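Local coordinates for peptide ABC transporter permease (Staphylococcus hominis, PDB 6EXS), which probably transports peptides across the membrane as a POT-family transporter, among them the thioalcohol-conjugated malodour precursor bound here, at residues F12-G17 with I147-V152; G86-T91 with L198-N203; F23-E28 with P130-I135. All blocks are in the same frame, centred on the assembly; numbering follows the deposited sequence.

Interaction 1 (F12-G17 with I147-V152); sequences FGHPRG and IDAGFV. With OLC ((2R)-2,3-dihydroxypropyl (9Z)-octadec-9-enoate), chain L.
His14 and Gly150 bring their CA atoms to 6.7 Å, the closest backbone approach between the short strand at 14-15 and the first turn of helix 147-174. The imidazole of His14 spans this gap. With CG anti to the carbonyl carbon (chi1 -67°), the ring leaves the strand toward the helix, and CE1 leads. CE1 lies 3.4 Å from Gly150 N, which approaches the ring obliquely, and 3.8 Å from Ala149 CB, a methyl set at the ring edge near its plane. NE2 is also close to this methyl, at 4.0 Å. Gly150 presents only backbone, so ND1 comes within 3.7 Å of Gly150 CA. The contact is van der Waals in kind, since no hydrogen bond joins the two segments; ND1 is instead satisfied by the hydroxyl of Tyr140, in the loop before the helix. The strand belongs to a tiny antiparallel hairpin, 10-11 with 14-15, which leads directly into helix 16-44. Phe12 and Gly13 form its turn, both with positive phi (52° and 79°), and their backbone angles are close to those of a type I' turn. Gly13 O accepts a hydrogen bond from Arg146 NH1, which ties the turn to the same loop. On the surface beside them, a monoolein molecule lies over one face of the Phe12 ring: its O20 stands 3.6 Å above the plane, offset toward the rim, and its C2 is 3.5 Å from Phe12 CE2.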
loop_
_atom_site.group_PDB
_atom_site.type_symbol
_atom_site.label_atom_id
_atom_site.label_comp_id
_atom_site.label_asym_id
_atom_site.label_seq_id
_atom_site.Cartn_x
_atom_site.Cartn_y
_atom_site.Cartn_z
ATOM N N PHE A 12 5.434 -0.133 26.473
ATOM C CA PHE A 12 4.967 1.258 26.637
ATOM C C PHE A 12 3.504 1.366 27.123
ATOM O O PHE A 12 2.729 2.160 26.571
ATOM C CB PHE A 12 5.192 2.083 25.351
ATOM C CG PHE A 12 6.631 2.227 24.933
ATOM C CD1 PHE A 12 7.422 3.243 25.453
ATOM C CD2 PHE A 12 7.189 1.363 24.003
ATOM C CE1 PHE A 12 8.753 3.375 25.067
ATOM C CE2 PHE A 12 8.523 1.494 23.620
ATOM C CZ PHE A 12 9.292 2.508 24.144
ATOM N N GLY A 13 3.149 0.558 28.129
ATOM C CA GLY A 13 1.804 0.506 28.694
ATOM C C GLY A 13 0.789 -0.301 27.892
ATOM O O GLY A 13 -0.405 -0.254 28.195
ATOM N N HIS A 14 1.251 -1.046 26.864
ATOM C CA HIS A 14 0.441 -1.894 25.974
ATOM C C HIS A 14 0.825 -3.387 26.121
ATOM O O HIS A 14 1.932 -3.651 26.594
ATOM C CB HIS A 14 0.606 -1.431 24.506
ATOM C CG HIS A 14 0.017 -0.081 24.254
ATOM N ND1 HIS A 14 -1.282 0.063 23.816
ATOM C CD2 HIS A 14 0.536 1.146 24.500
ATOM C CE1 HIS A 14 -1.496 1.367 23.751
ATOM N NE2 HIS A 14 -0.435 2.060 24.168
ATOM N N PRO A 15 -0.036 -4.374 25.725
ATOM C CA PRO A 15 0.359 -5.798 25.840
ATOM C C PRO A 15 1.725 -6.089 25.225
ATOM O O PRO A 15 2.018 -5.550 24.155
ATOM C CB PRO A 15 -0.754 -6.519 25.077
ATOM C CG PRO A 15 -1.953 -5.641 25.254
ATOM C CD PRO A 15 -1.400 -4.248 25.162
ATOM N N ARG A 16 2.577 -6.907 25.904
ATOM C CA ARG A 16 3.958 -7.229 25.458
ATOM C C ARG A 16 4.048 -7.726 24.014
ATOM O O ARG A 16 5.063 -7.502 23.342
ATOM C CB ARG A 16 4.650 -8.208 26.410
ATOM C CG ARG A 16 6.138 -7.925 26.563
ATOM C CD ARG A 16 6.847 -8.897 27.494
ATOM N NE ARG A 16 6.232 -8.922 28.818
ATOM C CZ ARG A 16 6.535 -8.085 29.805
ATOM N NH1 ARG A 16 7.473 -7.162 29.638
ATOM N NH2 ARG A 16 5.906 -8.171 30.970
ATOM N N GLY A 17 2.966 -8.358 23.556
ATOM C CA GLY A 17 2.795 -8.848 22.195
ATOM C C GLY A 17 2.844 -7.751 21.146
ATOM O O GLY A 17 3.186 -8.034 19.995
ATOM N N ILE A 147 -6.628 0.443 22.644
ATOM C CA ILE A 147 -6.596 -0.147 21.297
ATOM C C ILE A 147 -6.179 0.860 20.193
ATOM O O ILE A 147 -5.286 0.533 19.419
ATOM C CB ILE A 147 -7.891 -0.933 20.929
ATOM C CG1 ILE A 147 -7.704 -1.750 19.632
ATOM C CG2 ILE A 147 -9.154 -0.060 20.886
ATOM C CD1 ILE A 147 -8.586 -3.003 19.527
ATOM N N ASP A 148 -6.751 2.079 20.170
ATOM C CA ASP A 148 -6.433 3.115 19.174
ATOM C C ASP A 148 -4.994 3.608 19.240
ATOM O O ASP A 148 -4.379 3.829 18.196
ATOM C CB ASP A 148 -7.420 4.284 19.277
ATOM C CG ASP A 148 -8.858 3.880 19.022
ATOM O OD1 ASP A 148 -9.081 2.920 18.238
ATOM O OD2 ASP A 148 -9.760 4.520 19.597
ATOM N N ALA A 149 -4.451 3.756 20.463
ATOM C CA ALA A 149 -3.071 4.181 20.716
ATOM C C ALA A 149 -2.120 3.053 20.345
ATOM O O ALA A 149 -1.014 3.328 19.891
ATOM C CB ALA A 149 -2.890 4.565 22.180
ATOM N N GLY A 150 -2.569 1.806 20.525
ATOM C CA GLY A 150 -1.814 0.605 20.187
ATOM C C GLY A 150 -1.534 0.485 18.703
ATOM O O GLY A 150 -0.427 0.105 18.311
ATOM N N PHE A 151 -2.529 0.833 17.864
ATOM C CA PHE A 151 -2.385 0.831 16.411
ATOM C C PHE A 151 -1.518 2.001 15.955
ATOM O O PHE A 151 -0.662 1.806 15.104
ATOM C CB PHE A 151 -3.749 0.818 15.713
ATOM C CG PHE A 151 -4.382 -0.554 15.620
ATOM C CD1 PHE A 151 -3.958 -1.472 14.664
ATOM C CD2 PHE A 151 -5.440 -0.904 16.447
ATOM C CE1 PHE A 151 -4.565 -2.729 14.560
ATOM C CE2 PHE A 151 -6.053 -2.156 16.333
ATOM C CZ PHE A 151 -5.610 -3.060 15.393
ATOM N N VAL A 152 -1.670 3.190 16.570
ATOM C CA VAL A 152 -0.821 4.349 16.261
ATOM C C VAL A 152 0.662 3.937 16.424
ATOM O O VAL A 152 1.460 4.190 15.517
ATOM C CB VAL A 152 -1.199 5.593 17.106
ATOM C CG1 VAL A 152 -0.098 6.657 17.073
ATOM C CG2 VAL A 152 -2.532 6.178 16.650
HETATM C C24 OLC L . 5.437 5.182 23.063
HETATM C C5 OLC L . 12.305 2.757 18.959
HETATM C C4 OLC L . 11.018 2.931 19.741
HETATM C C3 OLC L . 9.913 1.987 19.301
HETATM C C2 OLC L . 8.656 2.054 20.166
HETATM C C21 OLC L . 7.018 5.232 21.114
HETATM C C1 OLC L . 7.833 3.295 19.970
HETATM C C22 OLC L . 5.580 5.133 21.559
HETATM O O19 OLC L . 7.465 3.709 18.901
HETATM O O25 OLC L . 4.073 5.274 23.441
HETATM O O23 OLC L . 4.849 6.211 20.967
HETATM O O20 OLC L . 7.558 3.888 21.142
#

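Interaction 2 (G86-T91 with L198-N203); sequences GTRGAT and LFNRKN. With OLC ((2R)-2,3-dihydroxypropyl (9Z)-octadec-9-enoate), chain J; OLC ((2R)-2,3-dihydroxypropyl (9Z)-octadec-9-enoate), chain I; OLC ((2R)-2,3-dihydroxypropyl (9Z)-octadec-9-enoate), chain M.
Arg88 and Asn200 meet with their flat groups steeply turned, the guanidinium and amide planes 74° apart. Arg88 NH2 donates to Asn200 OD1 at 2.8 Å in a nearly straight bond (166°). The acceptor sits at the edge of the guanidinium, in its plane, while the donor lies in the amide plane on a lone pair of OD1. Bends at chi2 and chi3 fold the arginine so that its other nitrogens turn to different partners: NH1 to the carbonyls of Gly205 and Val207, NE to the hydroxyl of Tyr196. These bonds fix the rotation of the buried guanidinium. The first torsion of Asn200 (chi1 85°) brings its amide between two partners, OD1 to the guanidinium and ND2 to monoolein O23 (chain J) at 2.8 Å; ND2 also donates to Tyr196 O. The same lipid lies over one face of the Arg201 guanidinium, while O25 of a second monoolein (chain I) stands at the edge, 3.6 Å from Arg201 NH2. Gly86, whose backbone angles are not helical, marks a kink in 74-106, and Arg88 follows it; this sequence resembles motif A of the major facilitator superfamily, between the second and third transmembrane helices.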
loop_
_atom_site.group_PDB
_atom_site.type_symbol
_atom_site.label_atom_id
_atom_site.label_comp_id
_atom_site.label_asym_id
_atom_site.label_seq_id
_atom_site.Cartn_x
_atom_site.Cartn_y
_atom_site.Cartn_z
ATOM N N GLY A 86 -6.288 -19.718 10.657
ATOM C CA GLY A 86 -6.265 -18.806 11.784
ATOM C C GLY A 86 -5.350 -17.682 11.360
ATOM O O GLY A 86 -4.675 -17.798 10.332
ATOM N N THR A 87 -5.307 -16.587 12.116
ATOM C CA THR A 87 -4.475 -15.440 11.740
ATOM C C THR A 87 -2.990 -15.711 11.990
ATOM O O THR A 87 -2.163 -15.223 11.223
ATOM C CB THR A 87 -4.982 -14.145 12.387
ATOM O OG1 THR A 87 -5.047 -14.326 13.797
ATOM C CG2 THR A 87 -6.361 -13.741 11.873
ATOM N N ARG A 88 -2.655 -16.525 13.013
ATOM C CA ARG A 88 -1.261 -16.849 13.362
ATOM C C ARG A 88 -0.549 -17.632 12.274
ATOM O O ARG A 88 0.521 -17.210 11.824
ATOM C CB ARG A 88 -1.156 -17.561 14.719
ATOM C CG ARG A 88 -1.585 -16.691 15.884
ATOM C CD ARG A 88 -0.506 -15.771 16.445
ATOM N NE ARG A 88 0.474 -16.479 17.269
ATOM C CZ ARG A 88 0.283 -16.838 18.536
ATOM N NH1 ARG A 88 -0.871 -16.579 19.140
ATOM N NH2 ARG A 88 1.240 -17.467 19.204
ATOM N N GLY A 89 -1.171 -18.726 11.838
ATOM C CA GLY A 89 -0.662 -19.579 10.773
ATOM C C GLY A 89 -0.426 -18.812 9.490
ATOM O O GLY A 89 0.649 -18.923 8.900
ATOM N N ALA A 90 -1.418 -17.976 9.102
ATOM C CA ALA A 90 -1.415 -17.104 7.923
ATOM C C ALA A 90 -0.299 -16.035 7.964
ATOM O O ALA A 90 0.330 -15.788 6.928
ATOM C CB ALA A 90 -2.780 -16.450 7.752
ATOM N N THR A 91 -0.044 -15.423 9.155
ATOM C CA THR A 91 1.019 -14.423 9.379
ATOM C C THR A 91 2.396 -15.102 9.177
ATOM O O THR A 91 3.291 -14.504 8.579
ATOM C CB THR A 91 0.908 -13.808 10.818
ATOM O OG1 THR A 91 -0.374 -13.212 10.998
ATOM C CG2 THR A 91 2.010 -12.773 11.127
ATOM N N LEU A 198 10.943 -16.773 18.129
ATOM C CA LEU A 198 11.457 -16.739 19.495
ATOM C C LEU A 198 10.441 -16.290 20.553
ATOM O O LEU A 198 10.414 -16.859 21.651
ATOM C CB LEU A 198 12.692 -15.811 19.588
ATOM C CG LEU A 198 14.027 -16.329 19.077
ATOM C CD1 LEU A 198 15.039 -15.186 18.976
ATOM C CD2 LEU A 198 14.556 -17.467 19.949
ATOM N N PHE A 199 9.641 -15.247 20.242
ATOM C CA PHE A 199 8.795 -14.607 21.238
ATOM C C PHE A 199 7.278 -14.727 21.089
ATOM O O PHE A 199 6.593 -14.379 22.048
ATOM C CB PHE A 199 9.189 -13.119 21.315
ATOM C CG PHE A 199 10.643 -12.957 21.694
ATOM C CD1 PHE A 199 11.088 -13.288 22.972
ATOM C CD2 PHE A 199 11.575 -12.526 20.761
ATOM C CE1 PHE A 199 12.442 -13.184 23.308
ATOM C CE2 PHE A 199 12.923 -12.406 21.104
ATOM C CZ PHE A 199 13.349 -12.746 22.369
ATOM N N ASN A 200 6.748 -15.213 19.959
ATOM C CA ASN A 200 5.297 -15.282 19.729
ATOM C C ASN A 200 4.484 -16.101 20.762
ATOM O O ASN A 200 3.436 -15.626 21.185
ATOM C CB ASN A 200 4.963 -15.767 18.302
ATOM C CG ASN A 200 4.932 -17.265 18.123
ATOM O OD1 ASN A 200 3.896 -17.915 18.317
ATOM N ND2 ASN A 200 6.073 -17.847 17.798
ATOM N N ARG A 201 4.945 -17.320 21.127
ATOM C CA ARG A 201 4.242 -18.274 21.997
ATOM C C ARG A 201 3.772 -17.711 23.360
ATOM O O ARG A 201 2.580 -17.794 23.644
ATOM C CB ARG A 201 5.060 -19.565 22.200
ATOM C CG ARG A 201 5.203 -20.417 20.927
ATOM C CD ARG A 201 6.246 -21.530 21.044
ATOM N NE ARG A 201 7.611 -21.011 21.179
ATOM C CZ ARG A 201 8.601 -21.636 21.813
ATOM N NH1 ARG A 201 8.396 -22.823 22.372
ATOM N NH2 ARG A 201 9.801 -21.075 21.898
ATOM N N LYS A 202 4.670 -17.140 24.180
ATOM C CA LYS A 202 4.262 -16.634 25.496
ATOM C C LYS A 202 3.573 -15.249 25.458
ATOM O O LYS A 202 2.705 -14.979 26.302
ATOM C CB LYS A 202 5.426 -16.654 26.515
ATOM C CG LYS A 202 6.642 -15.801 26.173
ATOM C CD LYS A 202 7.309 -15.254 27.434
ATOM C CE LYS A 202 8.494 -14.377 27.109
ATOM N NZ LYS A 202 9.131 -13.837 28.340
ATOM N N ASN A 203 3.938 -14.394 24.486
ATOM C CA ASN A 203 3.407 -13.033 24.352
ATOM C C ASN A 203 2.029 -12.924 23.672
ATOM O O ASN A 203 1.294 -11.980 23.955
ATOM C CB ASN A 203 4.422 -12.140 23.632
ATOM C CG ASN A 203 5.752 -12.016 24.340
ATOM O OD1 ASN A 203 6.466 -12.993 24.570
ATOM N ND2 ASN A 203 6.138 -10.800 24.667
HETATM C C24 OLC J . 5.777 -21.505 15.511
HETATM C C6 OLC J . 14.474 -19.998 15.440
HETATM C C5 OLC J . 14.151 -20.739 16.727
HETATM C C4 OLC J . 12.668 -20.987 16.947
HETATM C C3 OLC J . 12.351 -21.690 18.259
HETATM C C2 OLC J . 10.904 -21.524 18.714
HETATM C C21 OLC J . 7.787 -22.237 16.844
HETATM C C1 OLC J . 9.898 -22.344 17.957
HETATM C C22 OLC J . 6.822 -21.115 16.534
HETATM O O19 OLC J . 9.992 -23.524 17.736
HETATM O O25 OLC J . 4.867 -22.466 16.032
HETATM O O23 OLC J . 6.189 -20.678 17.738
HETATM O O20 OLC J . 8.857 -21.596 17.578
HETATM C C9 OLC I . 18.561 -7.500 18.839
HETATM C C8 OLC I . 18.548 -8.270 20.123
HETATM C C24 OLC I . 12.678 -18.401 23.709
HETATM C C7 OLC I . 19.361 -9.564 20.053
HETATM C C6 OLC I . 19.300 -10.425 21.309
HETATM C C5 OLC I . 18.151 -11.426 21.344
HETATM C C4 OLC I . 18.209 -12.383 22.523
HETATM C C3 OLC I . 17.351 -13.627 22.356
HETATM C C2 OLC I . 17.324 -14.504 23.603
HETATM C C21 OLC I . 14.996 -17.401 23.717
HETATM C C1 OLC I . 16.839 -15.900 23.339
HETATM C C22 OLC I . 13.510 -17.141 23.836
HETATM O O19 OLC I . 17.461 -16.735 22.733
HETATM O O25 OLC I . 12.559 -18.833 22.358
HETATM O O23 OLC I . 13.256 -16.531 25.106
HETATM O O20 OLC I . 15.622 -16.102 23.873
HETATM C C24 OLC M . -1.716 -23.996 9.976
HETATM C C5 OLC M . 6.202 -24.177 6.264
HETATM C C4 OLC M . 5.560 -22.928 6.845
HETATM C C3 OLC M . 4.357 -23.215 7.728
HETATM C C2 OLC M . 3.696 -21.946 8.249
HETATM C C21 OLC M . 0.139 -22.638 8.955
HETATM C C1 OLC M . 2.494 -22.183 9.121
HETATM C C22 OLC M . -0.307 -24.007 9.418
HETATM O O19 OLC M . 2.425 -21.873 10.282
HETATM O O25 OLC M . -1.788 -23.303 11.216
HETATM O O23 OLC M . -0.227 -24.927 8.323
HETATM O O20 OLC M . 1.486 -22.742 8.428
#

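Interaction 3 (F23-E28 with P130-I135); sequences FVEFWE and PNISNI
Glu25 OE2 is the polar atom nearest to Ile132, and two methyls of that residue close on it: CG2 at 3.8 Å and CD1 at 4.0 Å. No polar bond crosses the interface, so from this helix the carboxylate oxygen receives an apolar wall. Its position follows from the torsions of Glu25, whose CG is anti to the backbone N (chi1 -175°) before the chain bends at chi2. Ile132 reaches across with CG1 likewise extended (chi1 -174°), and its CD1 also meets Val24 CG1 at 4.0 Å. One isoleucine thus contacts two successive residues of helix 16-44, crossing both at a slant. The backbones stay well apart, 8.1 Å between the CA atoms of Glu25 and Ile132, so the side chains alone make the contact. Around it, Glu25 packs on Phe154, Ser157 and Val158 of helix 147-174, and Val24 on Tyr196. Val158 also lines the ligand pocket, and the side chain of Glu25 is about 8 Å from the bound conjugated peptide. Glu25 and Glu28 are the two glutamates of the ExxERFxYY signature, which in POT transporters is associated with proton coupling; here Ile132 of helix 110-137 lies against the first of them.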
loop_
_atom_site.group_PDB
_atom_site.type_symbol
_atom_site.label_atom_id
_atom_site.label_comp_id
_atom_site.label_asym_id
_atom_site.label_seq_id
_atom_site.Cartn_x
_atom_site.Cartn_y
_atom_site.Cartn_z
ATOM N N PHE A 23 8.473 -5.096 16.229
ATOM C CA PHE A 23 9.790 -5.516 15.716
ATOM C C PHE A 23 9.629 -6.323 14.429
ATOM O O PHE A 23 10.390 -6.111 13.486
ATOM C CB PHE A 23 10.537 -6.345 16.774
ATOM C CG PHE A 23 11.993 -6.674 16.503
ATOM C CD1 PHE A 23 12.343 -7.725 15.662
ATOM C CD2 PHE A 23 13.011 -5.987 17.152
ATOM C CE1 PHE A 23 13.688 -8.077 15.471
ATOM C CE2 PHE A 23 14.352 -6.337 16.958
ATOM C CZ PHE A 23 14.682 -7.379 16.122
ATOM N N VAL A 24 8.644 -7.243 14.390
ATOM C CA VAL A 24 8.339 -8.089 13.226
ATOM C C VAL A 24 7.868 -7.217 12.050
ATOM O O VAL A 24 8.419 -7.334 10.953
ATOM C CB VAL A 24 7.326 -9.210 13.585
ATOM C CG1 VAL A 24 6.812 -9.928 12.341
ATOM C CG2 VAL A 24 7.926 -10.204 14.572
ATOM N N GLU A 25 6.875 -6.328 12.282
ATOM C CA GLU A 25 6.356 -5.419 11.248
ATOM C C GLU A 25 7.438 -4.460 10.753
ATOM O O GLU A 25 7.565 -4.275 9.546
ATOM C CB GLU A 25 5.115 -4.658 11.744
ATOM C CG GLU A 25 4.436 -3.784 10.697
ATOM C CD GLU A 25 3.625 -4.462 9.610
ATOM O OE1 GLU A 25 2.916 -3.734 8.881
ATOM O OE2 GLU A 25 3.662 -5.709 9.503
ATOM N N PHE A 26 8.237 -3.881 11.666
ATOM C CA PHE A 26 9.329 -2.983 11.268
ATOM C C PHE A 26 10.203 -3.580 10.164
ATOM O O PHE A 26 10.448 -2.906 9.169
ATOM C CB PHE A 26 10.216 -2.567 12.468
ATOM C CG PHE A 26 11.452 -1.812 12.035
ATOM C CD1 PHE A 26 11.396 -0.448 11.767
ATOM C CD2 PHE A 26 12.661 -2.472 11.846
ATOM C CE1 PHE A 26 12.531 0.244 11.333
ATOM C CE2 PHE A 26 13.795 -1.776 11.407
ATOM C CZ PHE A 26 13.717 -0.426 11.144
ATOM N N TRP A 27 10.688 -4.833 10.369
ATOM C CA TRP A 27 11.600 -5.555 9.490
ATOM C C TRP A 27 10.964 -6.034 8.192
ATOM O O TRP A 27 11.663 -6.103 7.176
ATOM C CB TRP A 27 12.292 -6.693 10.243
ATOM C CG TRP A 27 13.345 -6.176 11.190
ATOM C CD1 TRP A 27 13.287 -6.177 12.550
ATOM C CD2 TRP A 27 14.541 -5.461 10.840
ATOM N NE1 TRP A 27 14.387 -5.546 13.073
ATOM C CE2 TRP A 27 15.176 -5.095 12.046
ATOM C CE3 TRP A 27 15.166 -5.133 9.620
ATOM C CZ2 TRP A 27 16.400 -4.408 12.071
ATOM C CZ3 TRP A 27 16.372 -4.447 9.646
ATOM C CH2 TRP A 27 16.980 -4.100 10.859
ATOM N N GLU A 28 9.650 -6.309 8.194
ATOM C CA GLU A 28 8.937 -6.675 6.972
ATOM C C GLU A 28 8.720 -5.414 6.128
ATOM O O GLU A 28 8.867 -5.472 4.908
ATOM C CB GLU A 28 7.597 -7.369 7.284
ATOM C CG GLU A 28 6.928 -7.978 6.055
ATOM C CD GLU A 28 6.091 -7.028 5.219
ATOM O OE1 GLU A 28 6.150 -7.112 3.971
ATOM O OE2 GLU A 28 5.382 -6.187 5.815
ATOM N N PRO A 130 -3.103 -8.408 6.333
ATOM C CA PRO A 130 -4.324 -8.177 7.112
ATOM C C PRO A 130 -4.371 -8.922 8.442
ATOM O O PRO A 130 -5.063 -8.494 9.368
ATOM C CB PRO A 130 -5.428 -8.638 6.156
ATOM C CG PRO A 130 -4.789 -9.680 5.327
ATOM C CD PRO A 130 -3.395 -9.206 5.122
ATOM N N ASN A 131 -3.612 -10.021 8.534
ATOM C CA ASN A 131 -3.617 -10.938 9.660
ATOM C C ASN A 131 -2.779 -10.492 10.845
ATOM O O ASN A 131 -3.235 -10.691 11.977
ATOM C CB ASN A 131 -3.276 -12.330 9.182
ATOM C CG ASN A 131 -4.441 -12.830 8.351
ATOM O OD1 ASN A 131 -5.615 -12.571 8.670
ATOM N ND2 ASN A 131 -4.169 -13.438 7.218
ATOM N N ILE A 132 -1.633 -9.822 10.612
ATOM C CA ILE A 132 -0.800 -9.242 11.685
ATOM C C ILE A 132 -1.594 -8.116 12.394
ATOM O O ILE A 132 -1.534 -8.010 13.623
ATOM C CB ILE A 132 0.623 -8.784 11.197
ATOM C CG1 ILE A 132 1.513 -8.323 12.382
ATOM C CG2 ILE A 132 0.557 -7.732 10.089
ATOM C CD1 ILE A 132 3.019 -8.585 12.257
ATOM N N SER A 133 -2.373 -7.327 11.604
ATOM C CA SER A 133 -3.196 -6.202 12.050
ATOM C C SER A 133 -4.294 -6.692 12.971
ATOM O O SER A 133 -4.553 -6.087 14.013
ATOM C CB SER A 133 -3.802 -5.484 10.848
ATOM O OG SER A 133 -3.405 -4.126 10.816
ATOM N N ASN A 134 -4.922 -7.806 12.580
ATOM C CA ASN A 134 -5.977 -8.481 13.299
ATOM C C ASN A 134 -5.481 -8.944 14.680
ATOM O O ASN A 134 -6.157 -8.683 15.684
ATOM C CB ASN A 134 -6.476 -9.650 12.464
ATOM C CG ASN A 134 -7.776 -10.210 12.941
ATOM O OD1 ASN A 134 -7.843 -10.884 13.968
ATOM N ND2 ASN A 134 -8.839 -9.932 12.208
ATOM N N ILE A 135 -4.294 -9.606 14.729
ATOM C CA ILE A 135 -3.660 -10.098 15.968
ATOM C C ILE A 135 -3.462 -8.952 16.963
ATOM O O ILE A 135 -3.853 -9.094 18.118
ATOM C CB ILE A 135 -2.357 -10.915 15.696
ATOM C CG1 ILE A 135 -2.685 -12.239 14.958
ATOM C CG2 ILE A 135 -1.586 -11.198 16.995
ATOM C CD1 ILE A 135 -1.505 -12.860 14.169
#

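How the interactions relate
All three contacts lie on the same side of the chain's centre and join elements of the amino-terminal helical bundle of the major facilitator fold. The centres of interactions 1 and 2 lie about 17 Å apart. Interaction 3 is closer to both, about 13 Å from interaction 1 and about 10 Å from interaction 2, centre to centre. Helix 16-44 serves interaction 1 at its start and interaction 3 further along. In sequence, 23-28 and 130-135 both fall between 12-17 and 147-152, whereas interaction 2 crosses each of the others. Thr87 and Thr91 touch Ile135, Phe151 touches Ser133, and Gly17 touches Asn203. Five helices, 16-44, 74-106, 110-137, 147-174 and 178-204, are thereby linked, with interaction 3 nearest the bound peptide.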